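Local atomic coordinates of endonuclease IV (Thermus thermophilus, PDB entry 3AAM), a protein that cleaves phosphodiester bonds at apurinic or apyrimidinic sites in DNA during base excision repair and also has 3'-5' exonuclease activity. Residues G15-V20 / R55-A60; L73-L76 / E81-E84; V203-S208 / R233-P238. One frame throughout, in Å; residues are numbered along the deposited sequence.

Contact 1: residues G15-V20 / R55-A60; sequences GVAGAV and RALREA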
loop_
_atom_site.group_PDB
_atom_site.type_symbol
_atom_site.label_atom_id
_atom_site.label_comp_id
_atom_site.label_asym_id
_atom_site.label_seq_id
_atom_site.Cartn_x
_atom_site.Cartn_y
_atom_site.Cartn_z
ATOM N N GLY A 15 19.102 -6.084 -6.967
ATOM C CA GLY A 15 18.537 -4.846 -6.458
ATOM C C GLY A 15 17.074 -4.671 -6.825
ATOM O O GLY A 15 16.326 -5.648 -6.919
ATOM N N VAL A 16 16.655 -3.428 -7.036
ATOM C CA VAL A 16 15.265 -3.164 -7.392
ATOM C C VAL A 16 14.916 -3.726 -8.767
ATOM O O VAL A 16 13.751 -3.997 -9.058
ATOM C CB VAL A 16 14.950 -1.647 -7.369
ATOM C CG1 VAL A 16 15.123 -1.107 -5.957
ATOM C CG2 VAL A 16 15.855 -0.902 -8.338
ATOM N N ALA A 17 15.926 -3.901 -9.612
ATOM C CA ALA A 17 15.696 -4.444 -10.947
ATOM C C ALA A 17 15.202 -5.881 -10.826
ATOM O O ALA A 17 14.416 -6.353 -11.650
ATOM C CB ALA A 17 16.983 -4.395 -11.764
ATOM N N GLY A 18 15.666 -6.575 -9.792
ATOM C CA GLY A 18 15.255 -7.951 -9.584
ATOM C C GLY A 18 13.757 -8.084 -9.374
ATOM O O GLY A 18 13.147 -9.073 -9.785
ATOM N N ALA A 19 13.161 -7.086 -8.731
ATOM C CA ALA A 19 11.727 -7.107 -8.477
ATOM C C ALA A 19 10.952 -7.003 -9.785
ATOM O O ALA A 19 9.935 -7.672 -9.968
ATOM C CB ALA A 19 11.339 -5.962 -7.542
ATOM N N VAL A 20 11.421 -6.150 -10.692
ATOM C CA VAL A 20 10.754 -6.001 -11.978
ATOM C C VAL A 20 10.786 -7.348 -12.703
ATOM O O VAL A 20 9.780 -7.794 -13.253
ATOM C CB VAL A 20 11.447 -4.938 -12.866
ATOM C CG1 VAL A 20 10.698 -4.795 -14.187
ATOM C CG2 VAL A 20 11.493 -3.600 -12.146
ATOM N N ARG A 55 13.985 1.231 -14.709
ATOM C CA ARG A 55 13.112 1.866 -15.686
ATOM C C ARG A 55 13.063 1.112 -17.011
ATOM O O ARG A 55 11.990 0.891 -17.564
ATOM C CB ARG A 55 13.562 3.310 -15.934
ATOM C CG ARG A 55 13.270 4.268 -14.786
ATOM C CD ARG A 55 13.816 5.659 -15.084
ATOM N NE ARG A 55 13.404 6.641 -14.084
ATOM C CZ ARG A 55 12.403 7.503 -14.247
ATOM N NH1 ARG A 55 12.100 8.357 -13.281
ATOM N NH2 ARG A 55 11.713 7.520 -15.380
ATOM N N ALA A 56 14.226 0.719 -17.522
ATOM C CA ALA A 56 14.288 0.004 -18.794
ATOM C C ALA A 56 13.566 -1.334 -18.717
ATOM O O ALA A 56 12.817 -1.698 -19.624
ATOM C CB ALA A 56 15.739 -0.204 -19.207
ATOM N N LEU A 57 13.798 -2.071 -17.635
ATOM C CA LEU A 57 13.153 -3.363 -17.459
ATOM C C LEU A 57 11.643 -3.199 -17.326
ATOM O O LEU A 57 10.875 -3.954 -17.923
ATOM C CB LEU A 57 13.721 -4.075 -16.227
ATOM C CG LEU A 57 15.137 -4.638 -16.374
ATOM C CD1 LEU A 57 15.690 -5.014 -15.004
ATOM C CD2 LEU A 57 15.108 -5.856 -17.300
ATOM N N ARG A 58 11.214 -2.202 -16.554
ATOM C CA ARG A 58 9.788 -1.967 -16.366
ATOM C C ARG A 58 9.088 -1.616 -17.672
ATOM O O ARG A 58 8.065 -2.202 -18.022
ATOM C CB ARG A 58 9.553 -0.836 -15.362
ATOM C CG ARG A 58 9.326 -1.297 -13.939
ATOM C CD ARG A 58 8.106 -0.610 -13.340
ATOM N NE ARG A 58 8.252 0.842 -13.296
ATOM C CZ ARG A 58 7.291 1.684 -12.922
ATOM N NH1 ARG A 58 7.519 2.988 -12.910
ATOM N NH2 ARG A 58 6.098 1.225 -12.570
ATOM N N GLU A 59 9.644 -0.652 -18.391
ATOM C CA GLU A 59 9.058 -0.210 -19.647
ATOM C C GLU A 59 9.020 -1.294 -20.726
ATOM O O GLU A 59 8.098 -1.332 -21.541
ATOM C CB GLU A 59 9.816 1.025 -20.139
ATOM C CG GLU A 59 9.723 2.189 -19.153
ATOM C CD GLU A 59 10.761 3.268 -19.390
ATOM O OE1 GLU A 59 10.782 4.246 -18.612
ATOM O OE2 GLU A 59 11.555 3.141 -20.346
ATOM N N ALA A 60 10.008 -2.184 -20.717
ATOM C CA ALA A 60 10.080 -3.255 -21.709
ATOM C C ALA A 60 9.058 -4.364 -21.481
ATOM O O ALA A 60 8.663 -5.054 -22.419
ATOM C CB ALA A 60 11.482 -3.849 -21.726
#
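Val20 fits between Leu57 and Arg58 and carries more of the buried surface than any other residue of this contact. Its CB points toward segment 55-60, and its two methyl groups have different tasks. CG1 lies anti to the backbone N (chi1 -179°). Val20 CG1 presses on the main chain of the other helix, 3.5 Å from Arg58 N and 3.6 Å from Leu57 C. The same methyl also rests against the side chain of Leu57, with Val20 CG1 3.7 Å from Leu57 CB. Val20 CG2 lies 3.6 Å from Arg58 CG. The side chains of Val20 and Arg58 are roughly perpendicular. Their contact is at CG, in the aliphatic part of the arginine and not at its charged end.

Leu57 also points toward segment 15-20. It reaches along that helix to the preceding turn, where Leu57 CD1 stands 3.5 Å from Ala17 CB. The small alanine lets the leucine come close there.

No hydrogen bond joins the two segments. Arg58 bends at chi2 and chi3, and its guanidinium finds its partners elsewhere. NH2 is bonded to Leu64 O, and NH1 makes a weak bond to Gly101 O. Phe31 of strand 31-34 touches both Val20 and Arg58 and so joins the packing.

The short segment axes pass 9.1 Å apart and run nearly parallel, 9° from each other. This is the side-by-side packing of consecutive outer helices in a TIM barrel, here helices 15-26 and 48-60.

Contact 2: residues L73-L76 / E81-E84; sequences LVNL and ELWE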
loop_
_atom_site.group_PDB
_atom_site.type_symbol
_atom_site.label_atom_id
_atom_site.label_comp_id
_atom_site.label_asym_id
_atom_site.label_seq_id
_atom_site.Cartn_x
_atom_site.Cartn_y
_atom_site.Cartn_z
ATOM N N LEU A 73 8.433 1.222 10.558
ATOM C CA LEU A 73 9.138 2.051 11.526
ATOM C C LEU A 73 8.633 3.483 11.512
ATOM O O LEU A 73 8.689 4.181 12.521
ATOM C CB LEU A 73 10.642 2.062 11.231
ATOM C CG LEU A 73 11.402 0.761 11.479
ATOM C CD1 LEU A 73 12.861 0.950 11.087
ATOM C CD2 LEU A 73 11.276 0.367 12.945
ATOM N N VAL A 74 8.145 3.920 10.361
ATOM C CA VAL A 74 7.657 5.283 10.231
ATOM C C VAL A 74 6.412 5.542 11.069
ATOM O O VAL A 74 5.407 4.844 10.941
ATOM C CB VAL A 74 7.348 5.616 8.755
ATOM C CG1 VAL A 74 6.815 7.035 8.641
ATOM C CG2 VAL A 74 8.605 5.458 7.919
ATOM N N ASN A 75 6.491 6.536 11.949
ATOM C CA ASN A 75 5.350 6.910 12.776
ATOM C C ASN A 75 5.184 8.424 12.722
ATOM O O ASN A 75 5.779 9.162 13.509
ATOM C CB ASN A 75 5.536 6.464 14.228
ATOM C CG ASN A 75 4.332 6.807 15.092
ATOM O OD1 ASN A 75 3.336 7.342 14.601
ATOM N ND2 ASN A 75 4.417 6.498 16.380
ATOM N N LEU A 76 4.368 8.880 11.780
ATOM C CA LEU A 76 4.128 10.302 11.596
ATOM C C LEU A 76 3.334 10.936 12.733
ATOM O O LEU A 76 3.149 12.150 12.753
ATOM C CB LEU A 76 3.398 10.534 10.271
ATOM C CG LEU A 76 4.110 9.988 9.028
ATOM C CD1 LEU A 76 3.175 10.117 7.831
ATOM C CD2 LEU A 76 5.419 10.734 8.787
ATOM N N GLU A 81 11.315 12.641 19.031
ATOM C CA GLU A 81 12.213 12.761 17.889
ATOM C C GLU A 81 12.040 11.637 16.870
ATOM O O GLU A 81 12.607 11.681 15.779
ATOM C CB GLU A 81 13.660 12.838 18.384
ATOM C CG GLU A 81 14.666 13.245 17.327
ATOM C CD GLU A 81 15.442 12.065 16.796
ATOM O OE1 GLU A 81 15.274 10.954 17.341
ATOM O OE2 GLU A 81 16.225 12.249 15.841
ATOM N N LEU A 82 11.263 10.623 17.234
ATOM C CA LEU A 82 10.975 9.527 16.317
ATOM C C LEU A 82 10.245 10.151 15.124
ATOM O O LEU A 82 10.273 9.625 14.011
ATOM C CB LEU A 82 10.070 8.489 16.997
ATOM C CG LEU A 82 9.385 7.461 16.088
ATOM C CD1 LEU A 82 10.424 6.623 15.373
ATOM C CD2 LEU A 82 8.468 6.573 16.921
ATOM N N TRP A 83 9.601 11.290 15.363
ATOM C CA TRP A 83 8.869 11.985 14.314
ATOM C C TRP A 83 9.836 12.443 13.227
ATOM O O TRP A 83 9.618 12.182 12.046
ATOM C CB TRP A 83 8.135 13.199 14.890
ATOM C CG TRP A 83 7.153 13.821 13.945
ATOM C CD1 TRP A 83 5.949 13.302 13.550
ATOM C CD2 TRP A 83 7.279 15.088 13.286
ATOM N NE1 TRP A 83 5.320 14.170 12.691
ATOM C CE2 TRP A 83 6.112 15.274 12.511
ATOM C CE3 TRP A 83 8.265 16.086 13.277
ATOM C CZ2 TRP A 83 5.902 16.417 11.733
ATOM C CZ3 TRP A 83 8.057 17.226 12.502
ATOM C CH2 TRP A 83 6.881 17.379 11.740
ATOM N N GLU A 84 10.905 13.123 13.631
ATOM C CA GLU A 84 11.899 13.602 12.678
ATOM C C GLU A 84 12.494 12.440 11.886
ATOM O O GLU A 84 12.680 12.531 10.671
ATOM C CB GLU A 84 13.018 14.359 13.405
ATOM C CG GLU A 84 12.710 15.827 13.711
ATOM C CD GLU A 84 11.838 16.030 14.936
ATOM O OE1 GLU A 84 11.528 17.199 15.241
ATOM O OE2 GLU A 84 11.467 15.042 15.600
#
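Trp83 turns the edge of its indole to the carbonyl of Leu76. Leu76 O lies near the ring plane, beside the CD1-NE1 edge, 3.0 Å from Trp83 NE1 and 3.1 Å from Trp83 CD1. The N-H is therefore not aimed straight at it. Trp83 NE1 donates a weak hydrogen bond to Leu76 O, bent to 121°. With chi1 of Trp83 near 180° (-169°), the indole swings across to the loop although CB itself does not head there. Arg116 makes a cation-pi contact with the same tryptophan.

Segment 73-76 belongs to the loop that follows strand 66-69 of the TIM barrel, and segment 81-84 opens helix 82-100. The contact thus folds a beta-to-alpha loop back onto the first turn of the helix it leads to. Such loops lie at the C-terminal end of the barrel strands.

Leu82 covers another part of the loop. Its side chain lies roughly perpendicular to that of Asn75. Leu82 CD2 lies 4.0 Å from Asn75 CB and 4.1 Å from Asn75 ND2, while the other methyl, Leu82 CD1, stands 4.1 Å from Leu73 O. The amide oxygen of Asn75 is gripped elsewhere: OD1 accepts bonds from Ser111 N and from Gly77 N, two residues on, the latter making an Asx turn. Ser86 OG adds a polar bridge between the segments, with hydrogen bonds to both Asn75 N and Leu82 O.

Contact 3: residues V203-S208 / R233-P238; sequences VHLNDS and RVFLDP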
loop_
_atom_site.group_PDB
_atom_site.type_symbol
_atom_site.label_atom_id
_atom_site.label_comp_id
_atom_site.label_asym_id
_atom_site.label_seq_id
_atom_site.Cartn_x
_atom_site.Cartn_y
_atom_site.Cartn_z
ATOM N N VAL A 203 -5.235 -0.635 -3.593
ATOM C CA VAL A 203 -5.916 -1.387 -2.556
ATOM C C VAL A 203 -4.998 -2.494 -2.048
ATOM O O VAL A 203 -4.432 -3.248 -2.844
ATOM C CB VAL A 203 -7.206 -2.065 -3.094
ATOM C CG1 VAL A 203 -7.816 -2.949 -2.003
ATOM C CG2 VAL A 203 -8.209 -1.015 -3.559
ATOM N N HIS A 204 -4.810 -2.563 -0.734
ATOM C CA HIS A 204 -4.027 -3.653 -0.154
ATOM C C HIS A 204 -5.126 -4.660 0.176
ATOM O O HIS A 204 -5.804 -4.549 1.203
ATOM C CB HIS A 204 -3.294 -3.212 1.120
ATOM C CG HIS A 204 -2.049 -2.418 0.864
ATOM N ND1 HIS A 204 -1.317 -2.525 -0.301
ATOM C CD2 HIS A 204 -1.382 -1.536 1.646
ATOM C CE1 HIS A 204 -0.255 -1.741 -0.224
ATOM N NE2 HIS A 204 -0.270 -1.131 0.948
ATOM N N LEU A 205 -5.312 -5.617 -0.730
ATOM C CA LEU A 205 -6.356 -6.628 -0.627
ATOM C C LEU A 205 -5.970 -7.793 0.273
ATOM O O LEU A 205 -5.916 -8.944 -0.157
ATOM C CB LEU A 205 -6.708 -7.136 -2.031
ATOM C CG LEU A 205 -8.064 -7.822 -2.212
ATOM C CD1 LEU A 205 -9.188 -6.794 -2.085
ATOM C CD2 LEU A 205 -8.115 -8.487 -3.575
ATOM N N ASN A 206 -5.704 -7.471 1.530
ATOM C CA ASN A 206 -5.321 -8.460 2.527
ATOM C C ASN A 206 -6.526 -9.107 3.199
ATOM O O ASN A 206 -7.498 -8.425 3.516
ATOM C CB ASN A 206 -4.478 -7.789 3.616
ATOM C CG ASN A 206 -3.168 -7.251 3.089
ATOM O OD1 ASN A 206 -2.790 -6.109 3.362
ATOM N ND2 ASN A 206 -2.462 -8.073 2.336
ATOM N N ASP A 207 -6.478 -10.420 3.407
ATOM C CA ASP A 207 -7.570 -11.048 4.128
ATOM C C ASP A 207 -7.142 -10.848 5.580
ATOM O O ASP A 207 -6.032 -10.377 5.840
ATOM C CB ASP A 207 -7.719 -12.534 3.802
ATOM C CG ASP A 207 -9.099 -13.069 4.171
ATOM O OD1 ASP A 207 -9.698 -12.552 5.143
ATOM O OD2 ASP A 207 -9.586 -14.008 3.503
ATOM N N SER A 208 -8.000 -11.212 6.521
ATOM C CA SER A 208 -7.714 -10.986 7.931
ATOM C C SER A 208 -7.814 -12.204 8.838
ATOM O O SER A 208 -8.744 -12.997 8.725
ATOM C CB SER A 208 -8.668 -9.897 8.438
ATOM O OG SER A 208 -8.607 -9.722 9.841
ATOM N N ARG A 233 -15.517 -9.655 -4.033
ATOM C CA ARG A 233 -16.459 -8.582 -4.319
ATOM C C ARG A 233 -15.784 -7.214 -4.376
ATOM O O ARG A 233 -16.217 -6.334 -5.120
ATOM C CB ARG A 233 -17.580 -8.591 -3.280
ATOM C CG ARG A 233 -18.505 -9.799 -3.395
ATOM C CD ARG A 233 -19.691 -9.519 -4.317
ATOM N NE ARG A 233 -19.298 -9.228 -5.694
ATOM C CZ ARG A 233 -18.847 -10.136 -6.555
ATOM N NH1 ARG A 233 -18.515 -9.776 -7.787
ATOM N NH2 ARG A 233 -18.733 -11.406 -6.185
ATOM N N VAL A 234 -14.726 -7.031 -3.590
ATOM C CA VAL A 234 -13.990 -5.769 -3.604
ATOM C C VAL A 234 -13.137 -5.715 -4.874
ATOM O O VAL A 234 -13.141 -4.721 -5.607
ATOM C CB VAL A 234 -13.069 -5.639 -2.359
ATOM C CG1 VAL A 234 -12.162 -4.421 -2.492
ATOM C CG2 VAL A 234 -13.915 -5.508 -1.106
ATOM N N PHE A 235 -12.419 -6.800 -5.134
ATOM C CA PHE A 235 -11.552 -6.903 -6.298
ATOM C C PHE A 235 -12.316 -6.689 -7.601
ATOM O O PHE A 235 -11.817 -6.041 -8.519
ATOM C CB PHE A 235 -10.889 -8.289 -6.309
ATOM C CG PHE A 235 -9.871 -8.484 -7.407
ATOM C CD1 PHE A 235 -8.704 -7.724 -7.444
ATOM C CD2 PHE A 235 -10.061 -9.459 -8.378
ATOM C CE1 PHE A 235 -7.738 -7.937 -8.435
ATOM C CE2 PHE A 235 -9.104 -9.680 -9.371
ATOM C CZ PHE A 235 -7.943 -8.920 -9.399
ATOM N N LEU A 236 -13.538 -7.213 -7.664
ATOM C CA LEU A 236 -14.352 -7.116 -8.867
ATOM C C LEU A 236 -15.397 -6.010 -8.868
ATOM O O LEU A 236 -16.238 -5.956 -9.766
ATOM C CB LEU A 236 -15.042 -8.456 -9.122
ATOM C CG LEU A 236 -14.104 -9.645 -9.336
ATOM C CD1 LEU A 236 -14.934 -10.882 -9.662
ATOM C CD2 LEU A 236 -13.127 -9.343 -10.465
ATOM N N ASP A 237 -15.368 -5.132 -7.873
ATOM C CA ASP A 237 -16.350 -4.056 -7.857
ATOM C C ASP A 237 -16.087 -3.206 -9.094
ATOM O O ASP A 237 -14.962 -2.781 -9.330
ATOM C CB ASP A 237 -16.211 -3.210 -6.594
ATOM C CG ASP A 237 -17.299 -2.164 -6.477
ATOM O OD1 ASP A 237 -17.226 -1.147 -7.198
ATOM O OD2 ASP A 237 -18.229 -2.368 -5.673
ATOM N N PRO A 238 -17.125 -2.948 -9.902
ATOM C CA PRO A 238 -16.959 -2.143 -11.116
ATOM C C PRO A 238 -16.300 -0.780 -10.919
ATOM O O PRO A 238 -15.674 -0.253 -11.833
ATOM C CB PRO A 238 -18.387 -2.025 -11.641
ATOM C CG PRO A 238 -18.998 -3.320 -11.217
ATOM C CD PRO A 238 -18.507 -3.449 -9.794
#
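Phe235 meets Leu205 at the root of its ring. Leu205 CD2 lies 3.9 Å from Phe235 CB and 4.0 Å from Phe235 CD1, and it comes in obliquely to the ring. Two more aromatic rings lie around the phenylalanine. Phe245 packs with it edge-to-face, and Phe263 meets it with the planes at about 55°. The other methyl of Leu205 serves Val234. Leu205 CD1 is 3.8 Å from Val234 CG1, and these two side chains lie alongside each other, pointing opposite ways. The leucine thus spreads its fork over two consecutive residues at the end of the helix. No hydrogen bond crosses between the segments.

Leu205 is the centre of an inverse gamma turn, with a weak bond from Asn206 N to His204 O, and the turn interrupts strand 202-208. Leu205 CG stands trans to its own amide nitrogen (chi1 -160°), and the side chain extends toward helix 230-235. The leucine side chain lies about 12 Å from the bound manganese ion.

Leu205, Val234 and Phe235 are all buried. Strand 202-208 pairs in parallel with strands 165-169 and 244-247, and Phe245 of the latter also touches Leu205. On the helical side, Pro184 of helix 184-194 packs on Val234. Helix 230-235 here covers the outside of the barrel strands, within the crossover from strand 202-208 to strand 244-247.

From the N terminus, the chain first closes contact 1, where helix 48-60 returns to helix 15-26 across strand 31-34. Contact 2 follows after strand 66-69. It closes a much shorter loop, with only four residues between its segments, at the start of helix 82-100. Contact 3 comes late and joins strand 202-208 to helix 230-235, with 24 residues between segments 203-208 and 233-238. The three stand in series, so none nests in or crosses another. They do not touch: the nearest atoms of contacts 2 and 3 are about 13 Å apart, on opposite sides of the chain's centre. Together they sample helix-helix, loop-helix and strand-helix packing in one TIM barrel.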